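Local coordinates for protein protoporphyrinogen oxidase (Exiguobacterium sibiricum, PDB 3LOV) that probably oxidises coproporphyrinogen III to coproporphyrin III with molecular oxygen, using bound FAD, in the coproporphyrin-dependent route to heme b, at residues Ile101-Pro110 with Leu162-Leu171; Leu150-Leu158 with Phe191-Leu201. One frame throughout, in Å; residues are numbered along the deposited sequence.

Contact 1 of 2, residues Ile101-Pro110 with Leu162-Leu171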
loop_
_atom_site.group_PDB
_atom_site.type_symbol
_atom_site.label_atom_id
_atom_site.label_comp_id
_atom_site.label_asym_id
_atom_site.label_seq_id
_atom_site.Cartn_x
_atom_site.Cartn_y
_atom_site.Cartn_z
ATOM N N ILE A 101 -16.135 2.605 -15.059
ATOM C CA ILE A 101 -16.618 2.413 -13.690
ATOM C C ILE A 101 -18.034 2.998 -13.628
ATOM O O ILE A 101 -18.249 4.140 -14.005
ATOM C CB ILE A 101 -15.718 3.131 -12.637
ATOM C CG1 ILE A 101 -14.360 2.427 -12.476
ATOM C CG2 ILE A 101 -16.412 3.196 -11.281
ATOM C CD1 ILE A 101 -13.448 3.075 -11.410
ATOM N N PRO A 102 -19.020 2.218 -13.152
ATOM C CA PRO A 102 -20.395 2.753 -13.186
ATOM C C PRO A 102 -20.511 4.074 -12.494
ATOM O O PRO A 102 -19.924 4.242 -11.441
ATOM C CB PRO A 102 -21.192 1.722 -12.393
ATOM C CG PRO A 102 -20.474 0.485 -12.604
ATOM C CD PRO A 102 -19.001 0.831 -12.673
ATOM N N LYS A 103 -21.280 5.002 -13.044
ATOM C CA LYS A 103 -21.588 6.230 -12.294
ATOM C C LYS A 103 -22.684 5.913 -11.304
ATOM O O LYS A 103 -23.255 4.810 -11.322
ATOM C CB LYS A 103 -22.039 7.356 -13.226
ATOM C CG LYS A 103 -20.948 7.889 -14.158
ATOM C CD LYS A 103 -19.989 8.863 -13.453
ATOM C CE LYS A 103 -19.170 9.706 -14.459
ATOM N NZ LYS A 103 -18.489 8.904 -15.531
ATOM N N GLY A 104 -22.973 6.880 -10.438
ATOM C CA GLY A 104 -24.038 6.761 -9.459
ATOM C C GLY A 104 -23.799 5.773 -8.337
ATOM O O GLY A 104 -24.733 5.075 -7.903
ATOM N N ALA A 105 -22.562 5.765 -7.847
ATOM C CA ALA A 105 -22.104 4.808 -6.869
ATOM C C ALA A 105 -21.038 5.426 -5.972
ATOM O O ALA A 105 -20.300 6.273 -6.403
ATOM C CB ALA A 105 -21.536 3.594 -7.577
ATOM N N VAL A 106 -21.011 5.020 -4.710
ATOM C CA VAL A 106 -19.943 5.368 -3.783
ATOM C C VAL A 106 -19.206 4.071 -3.398
ATOM O O VAL A 106 -19.787 3.178 -2.766
ATOM C CB VAL A 106 -20.522 6.029 -2.505
ATOM C CG1 VAL A 106 -19.423 6.219 -1.441
ATOM C CG2 VAL A 106 -21.165 7.366 -2.854
HETATM N N MSE A 107 -17.931 3.978 -3.783
HETATM C CA MSE A 107 -17.105 2.770 -3.572
HETATM C C MSE A 107 -17.760 1.530 -4.197
HETATM O O MSE A 107 -17.758 0.448 -3.622
HETATM C CB MSE A 107 -16.853 2.545 -2.084
HETATM C CG MSE A 107 -16.714 3.830 -1.275
HETATM SE SE MSE A 107 -14.892 4.411 -1.016
HETATM C CE MSE A 107 -14.021 3.879 -2.722
ATOM N N GLY A 108 -18.340 1.716 -5.374
ATOM C CA GLY A 108 -18.994 0.653 -6.084
ATOM C C GLY A 108 -20.390 0.311 -5.614
ATOM O O GLY A 108 -21.039 -0.541 -6.212
ATOM N N ILE A 109 -20.853 0.937 -4.529
ATOM C CA ILE A 109 -22.196 0.696 -4.015
ATOM C C ILE A 109 -23.119 1.772 -4.587
ATOM O O ILE A 109 -22.874 2.967 -4.372
ATOM C CB ILE A 109 -22.282 0.728 -2.456
ATOM C CG1 ILE A 109 -21.441 -0.409 -1.843
ATOM C CG2 ILE A 109 -23.766 0.601 -2.033
ATOM C CD1 ILE A 109 -21.273 -0.317 -0.377
ATOM N N PRO A 110 -24.167 1.353 -5.315
ATOM C CA PRO A 110 -25.087 2.277 -5.962
ATOM C C PRO A 110 -25.812 3.217 -5.004
ATOM O O PRO A 110 -26.352 2.776 -4.003
ATOM C CB PRO A 110 -26.102 1.335 -6.649
ATOM C CG PRO A 110 -25.335 0.141 -6.951
ATOM C CD PRO A 110 -24.462 -0.038 -5.725
ATOM N N LEU A 162 -22.299 -8.294 -7.673
ATOM C CA LEU A 162 -21.754 -6.908 -7.548
ATOM C C LEU A 162 -20.409 -6.939 -6.789
ATOM O O LEU A 162 -19.458 -6.242 -7.131
ATOM C CB LEU A 162 -22.761 -5.975 -6.858
ATOM C CG LEU A 162 -22.404 -4.470 -6.716
ATOM C CD1 LEU A 162 -22.440 -3.772 -8.053
ATOM C CD2 LEU A 162 -23.351 -3.745 -5.701
ATOM N N VAL A 163 -20.347 -7.735 -5.741
ATOM C CA VAL A 163 -19.105 -7.878 -4.981
ATOM C C VAL A 163 -17.963 -8.371 -5.874
ATOM O O VAL A 163 -16.862 -7.781 -5.899
ATOM C CB VAL A 163 -19.297 -8.837 -3.789
ATOM C CG1 VAL A 163 -17.952 -9.288 -3.249
ATOM C CG2 VAL A 163 -20.101 -8.160 -2.720
ATOM N N GLU A 164 -18.246 -9.419 -6.657
ATOM C CA GLU A 164 -17.224 -10.016 -7.542
ATOM C C GLU A 164 -16.818 -9.201 -8.727
ATOM O O GLU A 164 -15.634 -9.070 -9.002
ATOM C CB GLU A 164 -17.695 -11.396 -8.041
ATOM C CG GLU A 164 -17.813 -12.317 -6.920
ATOM C CD GLU A 164 -18.500 -13.611 -7.231
ATOM O OE1 GLU A 164 -18.731 -13.935 -8.417
ATOM O OE2 GLU A 164 -18.791 -14.301 -6.259
ATOM N N LYS A 165 -17.801 -8.648 -9.435
ATOM C CA LYS A 165 -17.563 -7.946 -10.687
ATOM C C LYS A 165 -17.140 -6.501 -10.500
ATOM O O LYS A 165 -16.501 -5.914 -11.400
ATOM C CB LYS A 165 -18.810 -7.990 -11.602
ATOM C CG LYS A 165 -19.172 -9.404 -12.058
ATOM C CD LYS A 165 -20.435 -9.422 -12.938
ATOM C CE LYS A 165 -20.645 -10.800 -13.556
ATOM N NZ LYS A 165 -21.662 -10.788 -14.663
ATOM N N LEU A 166 -17.526 -5.881 -9.388
ATOM C CA LEU A 166 -17.186 -4.444 -9.211
ATOM C C LEU A 166 -16.415 -4.104 -7.927
ATOM O O LEU A 166 -15.343 -3.494 -7.996
ATOM C CB LEU A 166 -18.438 -3.586 -9.343
ATOM C CG LEU A 166 -18.175 -2.093 -9.145
ATOM C CD1 LEU A 166 -17.128 -1.573 -10.133
ATOM C CD2 LEU A 166 -19.496 -1.321 -9.194
ATOM N N ILE A 167 -16.932 -4.504 -6.764
ATOM C CA ILE A 167 -16.409 -4.000 -5.492
ATOM C C ILE A 167 -15.005 -4.529 -5.217
ATOM O O ILE A 167 -14.094 -3.777 -4.912
ATOM C CB ILE A 167 -17.278 -4.382 -4.311
ATOM C CG1 ILE A 167 -18.750 -3.993 -4.537
ATOM C CG2 ILE A 167 -16.780 -3.683 -3.038
ATOM C CD1 ILE A 167 -18.982 -2.560 -4.685
ATOM N N GLU A 168 -14.825 -5.830 -5.335
ATOM C CA GLU A 168 -13.510 -6.406 -5.110
ATOM C C GLU A 168 -12.425 -5.786 -5.955
ATOM O O GLU A 168 -11.421 -5.343 -5.407
ATOM C CB GLU A 168 -13.512 -7.947 -5.242
ATOM C CG GLU A 168 -12.135 -8.552 -5.053
ATOM C CD GLU A 168 -12.217 -10.067 -4.839
ATOM O OE1 GLU A 168 -12.755 -10.753 -5.728
ATOM O OE2 GLU A 168 -11.798 -10.543 -3.783
ATOM N N PRO A 169 -12.569 -5.782 -7.291
ATOM C CA PRO A 169 -11.474 -5.193 -8.042
ATOM C C PRO A 169 -11.310 -3.678 -7.824
ATOM O O PRO A 169 -10.195 -3.183 -7.821
ATOM C CB PRO A 169 -11.831 -5.511 -9.492
ATOM C CG PRO A 169 -13.216 -5.922 -9.513
ATOM C CD PRO A 169 -13.527 -6.469 -8.159
ATOM N N LEU A 170 -12.417 -2.967 -7.614
ATOM C CA LEU A 170 -12.387 -1.519 -7.304
ATOM C C LEU A 170 -11.675 -1.229 -5.988
ATOM O O LEU A 170 -10.698 -0.491 -5.935
ATOM C CB LEU A 170 -13.815 -0.971 -7.235
ATOM C CG LEU A 170 -13.983 0.535 -7.087
ATOM C CD1 LEU A 170 -13.433 1.291 -8.295
ATOM C CD2 LEU A 170 -15.481 0.883 -6.855
ATOM N N LEU A 171 -12.146 -1.843 -4.928
ATOM C CA LEU A 171 -11.605 -1.568 -3.614
ATOM C C LEU A 171 -10.207 -2.160 -3.407
ATOM O O LEU A 171 -9.402 -1.553 -2.714
ATOM C CB LEU A 171 -12.587 -2.006 -2.509
ATOM C CG LEU A 171 -13.954 -1.262 -2.447
ATOM C CD1 LEU A 171 -14.677 -1.617 -1.105
ATOM C CD2 LEU A 171 -13.847 0.290 -2.616
#

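Contact 2 of 2, residues Leu150-Leu158 with Phe191-Leu201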
loop_
_atom_site.group_PDB
_atom_site.type_symbol
_atom_site.label_atom_id
_atom_site.label_comp_id
_atom_site.label_asym_id
_atom_site.label_seq_id
_atom_site.Cartn_x
_atom_site.Cartn_y
_atom_site.Cartn_z
ATOM N N LEU A 150 -15.147 -8.279 4.894
ATOM C CA LEU A 150 -15.901 -7.338 4.069
ATOM C C LEU A 150 -16.904 -8.064 3.181
ATOM O O LEU A 150 -18.035 -7.592 2.975
ATOM C CB LEU A 150 -14.945 -6.476 3.227
ATOM C CG LEU A 150 -15.446 -5.189 2.540
ATOM C CD1 LEU A 150 -16.253 -4.307 3.490
ATOM C CD2 LEU A 150 -14.283 -4.413 1.941
ATOM N N GLY A 151 -16.450 -9.187 2.642
ATOM C CA GLY A 151 -17.223 -9.996 1.729
ATOM C C GLY A 151 -18.385 -10.677 2.424
ATOM O O GLY A 151 -19.444 -10.874 1.832
ATOM N N GLU A 152 -18.170 -11.080 3.660
ATOM C CA GLU A 152 -19.251 -11.589 4.467
ATOM C C GLU A 152 -20.247 -10.465 4.809
ATOM O O GLU A 152 -21.432 -10.707 4.847
ATOM C CB GLU A 152 -18.686 -12.196 5.735
ATOM C CG GLU A 152 -19.620 -13.018 6.552
ATOM C CD GLU A 152 -18.885 -13.763 7.693
ATOM O OE1 GLU A 152 -17.772 -14.261 7.463
ATOM O OE2 GLU A 152 -19.436 -13.855 8.806
ATOM N N TYR A 153 -19.762 -9.246 5.049
ATOM C CA TYR A 153 -20.641 -8.133 5.331
ATOM C C TYR A 153 -21.393 -7.730 4.100
ATOM O O TYR A 153 -22.595 -7.515 4.152
ATOM C CB TYR A 153 -19.832 -6.938 5.833
ATOM C CG TYR A 153 -20.593 -5.651 5.929
ATOM C CD1 TYR A 153 -21.604 -5.494 6.829
ATOM C CD2 TYR A 153 -20.248 -4.564 5.147
ATOM C CE1 TYR A 153 -22.295 -4.279 6.952
ATOM C CE2 TYR A 153 -20.909 -3.382 5.252
ATOM C CZ TYR A 153 -21.940 -3.242 6.154
ATOM O OH TYR A 153 -22.589 -2.039 6.234
ATOM N N LEU A 154 -20.683 -7.568 2.995
ATOM C CA LEU A 154 -21.267 -7.054 1.773
ATOM C C LEU A 154 -22.154 -8.030 0.963
ATOM O O LEU A 154 -23.161 -7.607 0.389
ATOM C CB LEU A 154 -20.168 -6.461 0.858
ATOM C CG LEU A 154 -19.448 -5.171 1.272
ATOM C CD1 LEU A 154 -18.421 -4.809 0.225
ATOM C CD2 LEU A 154 -20.431 -4.000 1.470
ATOM N N ARG A 155 -21.792 -9.322 0.885
ATOM C CA ARG A 155 -22.481 -10.229 -0.013
ATOM C C ARG A 155 -23.984 -10.386 0.310
ATOM O O ARG A 155 -24.819 -10.367 -0.587
ATOM C CB ARG A 155 -21.788 -11.612 -0.094
ATOM C CG ARG A 155 -20.518 -11.596 -0.962
ATOM C CD ARG A 155 -19.714 -12.846 -0.788
ATOM N NE ARG A 155 -18.460 -12.802 -1.524
ATOM C CZ ARG A 155 -18.301 -13.111 -2.805
ATOM N NH1 ARG A 155 -19.318 -13.501 -3.566
ATOM N NH2 ARG A 155 -17.107 -12.983 -3.338
ATOM N N PRO A 156 -24.332 -10.548 1.584
ATOM C CA PRO A 156 -25.777 -10.636 1.860
ATOM C C PRO A 156 -26.584 -9.350 1.561
ATOM O O PRO A 156 -27.798 -9.422 1.368
ATOM C CB PRO A 156 -25.849 -10.979 3.366
ATOM C CG PRO A 156 -24.414 -11.296 3.793
ATOM C CD PRO A 156 -23.484 -10.757 2.777
ATOM N N ARG A 157 -25.918 -8.195 1.548
ATOM C CA ARG A 157 -26.570 -6.918 1.333
ATOM C C ARG A 157 -26.640 -6.533 -0.127
ATOM O O ARG A 157 -27.563 -5.832 -0.527
ATOM C CB ARG A 157 -25.854 -5.809 2.121
ATOM C CG ARG A 157 -25.959 -5.999 3.648
ATOM C CD ARG A 157 -25.050 -5.060 4.480
ATOM N NE ARG A 157 -25.444 -5.136 5.878
ATOM C CZ ARG A 157 -25.210 -6.189 6.678
ATOM N NH1 ARG A 157 -24.513 -7.246 6.263
ATOM N NH2 ARG A 157 -25.691 -6.204 7.901
ATOM N N LEU A 158 -25.638 -6.936 -0.908
ATOM C CA LEU A 158 -25.482 -6.474 -2.285
ATOM C C LEU A 158 -25.482 -7.601 -3.323
ATOM O O LEU A 158 -25.544 -7.324 -4.528
ATOM C CB LEU A 158 -24.169 -5.681 -2.459
ATOM C CG LEU A 158 -23.987 -4.443 -1.621
ATOM C CD1 LEU A 158 -22.467 -4.023 -1.638
ATOM C CD2 LEU A 158 -24.967 -3.327 -2.084
ATOM N N PHE A 191 -19.030 2.402 6.253
ATOM C CA PHE A 191 -20.161 1.620 5.718
ATOM C C PHE A 191 -21.136 1.235 6.816
ATOM O O PHE A 191 -22.364 1.401 6.671
ATOM C CB PHE A 191 -19.721 0.325 5.013
ATOM C CG PHE A 191 -18.971 0.542 3.718
ATOM C CD1 PHE A 191 -18.783 1.819 3.187
ATOM C CD2 PHE A 191 -18.460 -0.557 3.021
ATOM C CE1 PHE A 191 -18.071 2.000 1.990
ATOM C CE2 PHE A 191 -17.752 -0.389 1.827
ATOM C CZ PHE A 191 -17.552 0.889 1.312
ATOM N N VAL A 192 -20.588 0.694 7.897
ATOM C CA VAL A 192 -21.397 0.135 8.981
ATOM C C VAL A 192 -22.034 1.275 9.816
ATOM O O VAL A 192 -23.206 1.184 10.214
ATOM C CB VAL A 192 -20.552 -0.808 9.882
ATOM C CG1 VAL A 192 -21.380 -1.356 11.081
ATOM C CG2 VAL A 192 -19.959 -1.955 9.039
ATOM N N ALA A 193 -21.235 2.306 10.092
ATOM C CA ALA A 193 -21.680 3.503 10.834
ATOM C C ALA A 193 -22.881 4.135 10.105
ATOM O O ALA A 193 -23.923 4.338 10.667
ATOM C CB ALA A 193 -20.486 4.533 10.960
ATOM N N ASN A 194 -22.729 4.348 8.813
ATOM C CA ASN A 194 -23.789 4.939 8.023
ATOM C C ASN A 194 -25.016 4.070 7.871
ATOM O O ASN A 194 -26.132 4.591 7.930
ATOM C CB ASN A 194 -23.239 5.418 6.690
ATOM C CG ASN A 194 -22.277 6.595 6.863
ATOM O OD1 ASN A 194 -21.261 6.672 6.209
ATOM N ND2 ASN A 194 -22.616 7.502 7.737
ATOM N N GLU A 195 -24.826 2.756 7.743
ATOM C CA GLU A 195 -25.937 1.822 7.720
ATOM C C GLU A 195 -26.742 1.904 9.020
ATOM O O GLU A 195 -27.979 1.808 9.030
ATOM C CB GLU A 195 -25.420 0.373 7.564
ATOM C CG GLU A 195 -26.521 -0.652 7.345
ATOM C CD GLU A 195 -26.044 -2.108 7.099
ATOM O OE1 GLU A 195 -24.833 -2.371 7.056
ATOM O OE2 GLU A 195 -26.914 -3.001 6.964
ATOM N N GLN A 196 -26.030 1.993 10.134
ATOM C CA GLN A 196 -26.680 2.017 11.420
ATOM C C GLN A 196 -27.498 3.321 11.589
ATOM O O GLN A 196 -28.600 3.300 12.114
ATOM C CB GLN A 196 -25.619 1.877 12.497
ATOM C CG GLN A 196 -26.161 1.829 13.911
ATOM C CD GLN A 196 -25.189 1.143 14.866
ATOM O OE1 GLN A 196 -24.274 0.426 14.447
ATOM N NE2 GLN A 196 -25.382 1.368 16.156
ATOM N N LYS A 197 -26.950 4.422 11.104
ATOM C CA LYS A 197 -27.594 5.746 11.155
ATOM C C LYS A 197 -28.824 5.810 10.232
ATOM O O LYS A 197 -29.921 6.224 10.653
ATOM C CB LYS A 197 -26.568 6.788 10.711
ATOM C CG LYS A 197 -26.785 8.205 11.172
ATOM C CD LYS A 197 -25.430 8.914 11.340
ATOM C CE LYS A 197 -25.601 10.413 11.646
ATOM N NZ LYS A 197 -25.771 11.219 10.390
ATOM N N ALA A 198 -28.639 5.373 8.980
ATOM C CA ALA A 198 -29.665 5.470 7.935
ATOM C C ALA A 198 -30.620 4.286 7.928
ATOM O O ALA A 198 -31.604 4.293 7.172
ATOM C CB ALA A 198 -29.017 5.650 6.555
ATOM N N GLY A 199 -30.337 3.274 8.755
ATOM C CA GLY A 199 -31.156 2.034 8.829
ATOM C C GLY A 199 -31.044 1.025 7.664
ATOM O O GLY A 199 -31.577 -0.073 7.736
ATOM N N SER A 200 -30.360 1.385 6.591
ATOM C CA SER A 200 -30.096 0.441 5.501
ATOM C C SER A 200 -28.785 0.827 4.828
ATOM O O SER A 200 -28.412 1.998 4.865
ATOM C CB SER A 200 -31.274 0.465 4.484
ATOM O OG SER A 200 -31.317 1.676 3.752
ATOM N N LEU A 201 -28.096 -0.129 4.188
ATOM C CA LEU A 201 -26.835 0.173 3.517
ATOM C C LEU A 201 -26.954 1.193 2.386
ATOM O O LEU A 201 -26.110 2.111 2.266
ATOM C CB LEU A 201 -26.158 -1.113 3.000
ATOM C CG LEU A 201 -24.805 -0.827 2.295
ATOM C CD1 LEU A 201 -23.839 -0.097 3.217
ATOM C CD2 LEU A 201 -24.156 -2.123 1.772
#

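Contact 1 of 2, residues Ile101-Pro110 with Leu162-Leu171
Leu170 lies over the peptide between Met107 and Gly108, its CD2 methyl 3.3 Å from Gly108 N. That peptide forms the bend of a two-residue beta-hairpin, a type I' turn from Val106 to Ile109 closed by paired backbone hydrogen bonds between those two residues, and the hairpin lies with this bend against helix 160-172. The helix offers a row of aliphatic side chains, and no hydrogen bond crosses the interface. Gly108 sits at its middle: a CB there would point at the helix and run into Ile167 CD1, so the backbone itself is the packing surface. Ile167 carries CG1 beside its backbone N (chi1 -52°), and the bend at chi2 brings CD1 to 3.3 Å from Gly108 O. Leu166 CD2 lies 3.4 Å from Gly108 O, while the two methyls of Leu166 meet CD and CG of Pro102, with CD1 4.0 Å from Pro102 CD. Further along, Leu162 reaches out toward Pro110, Leu162 CD2 to Pro110 CD 3.9 Å, and Phe116 of helix 113-116 touches both residues. Cutting Leu162 back to an alanine would probably open a gap beside Pro110 and Phe116 and leave the ring of Pro110 without its partner on the helix. Toward the helix's C-terminal end, Ile101, in one of its two conformers, crosses Leu170 at about a right angle, with Ile101 CD1 3.6 Å from Leu170 CD1. The selenomethionine Met107, its chain bent at chi2 and chi3, crosses Leu171 in the same way and sets CE 3.6 Å from Leu171 CD2.

Contact 2 of 2, residues Leu150-Leu158 with Phe191-Leu201
Tyr153 pushes its ring, as a knob, into a hole formed by Phe191, Val192, Glu195 and Leu201. Val192 CG2 covers one face in a CH-pi contact, 4.1 Å from the ring centroid. At the ring's edge the hydroxyl gives a hydrogen bond to Glu195, modelled at 2.4 Å from OH to OE1, so short that its length is doubtful. Arg157, extended from CG to NE, donates from NE chiefly to Glu195 OE2 at 2.8 Å, almost straight at 175° and on the syn side, with only a weak bond to OE1; this buried salt bridge probably favours the ionised glutamate. Arg157 NH1 turns back to Tyr153 O, 2.9 Å away in the carbonyl plane, which helps hold CD over the rim of the tyrosine ring and Tyr153 CE1 over one guanidinium face. Leu201 is the reciprocal knob, among Tyr153, Leu154, Arg157 and Leu158. The margin is looser: Leu150 and Leu154 only graze the Phe191 ring. Between Glu195 and Leu201 the chain swings out, exposing Gln196, Lys197 and Gly199 to solvent. The axes of helix 150-158 and of 191-198 approach to 12.8 Å, inclined at 39°, with helix 160-172 against Leu154 and strand 109-110 against Leu158 and Leu201.

In the fold
From the N terminus, the chain first lays down segment 101-110, whose second half is the hairpin, then passes through helices 113-116 and 124-135 to helix 150-158, the first half of contact 2. Helix 160-172 follows directly and returns to the hairpin, closing the loop of contact 1. The chain then runs on to helix 189-198 and Leu201, closing contact 2, so the two loops cross. Their centres are 14 Å apart, on the same side of the molecule's centre and away from the FAD-binding residues. Successive helices join them through a salt bridge from Arg155 to Glu164 and packing of Leu154 on Ile167, while Ile109 meets Leu158. Together they tie one hairpin to three successive helices.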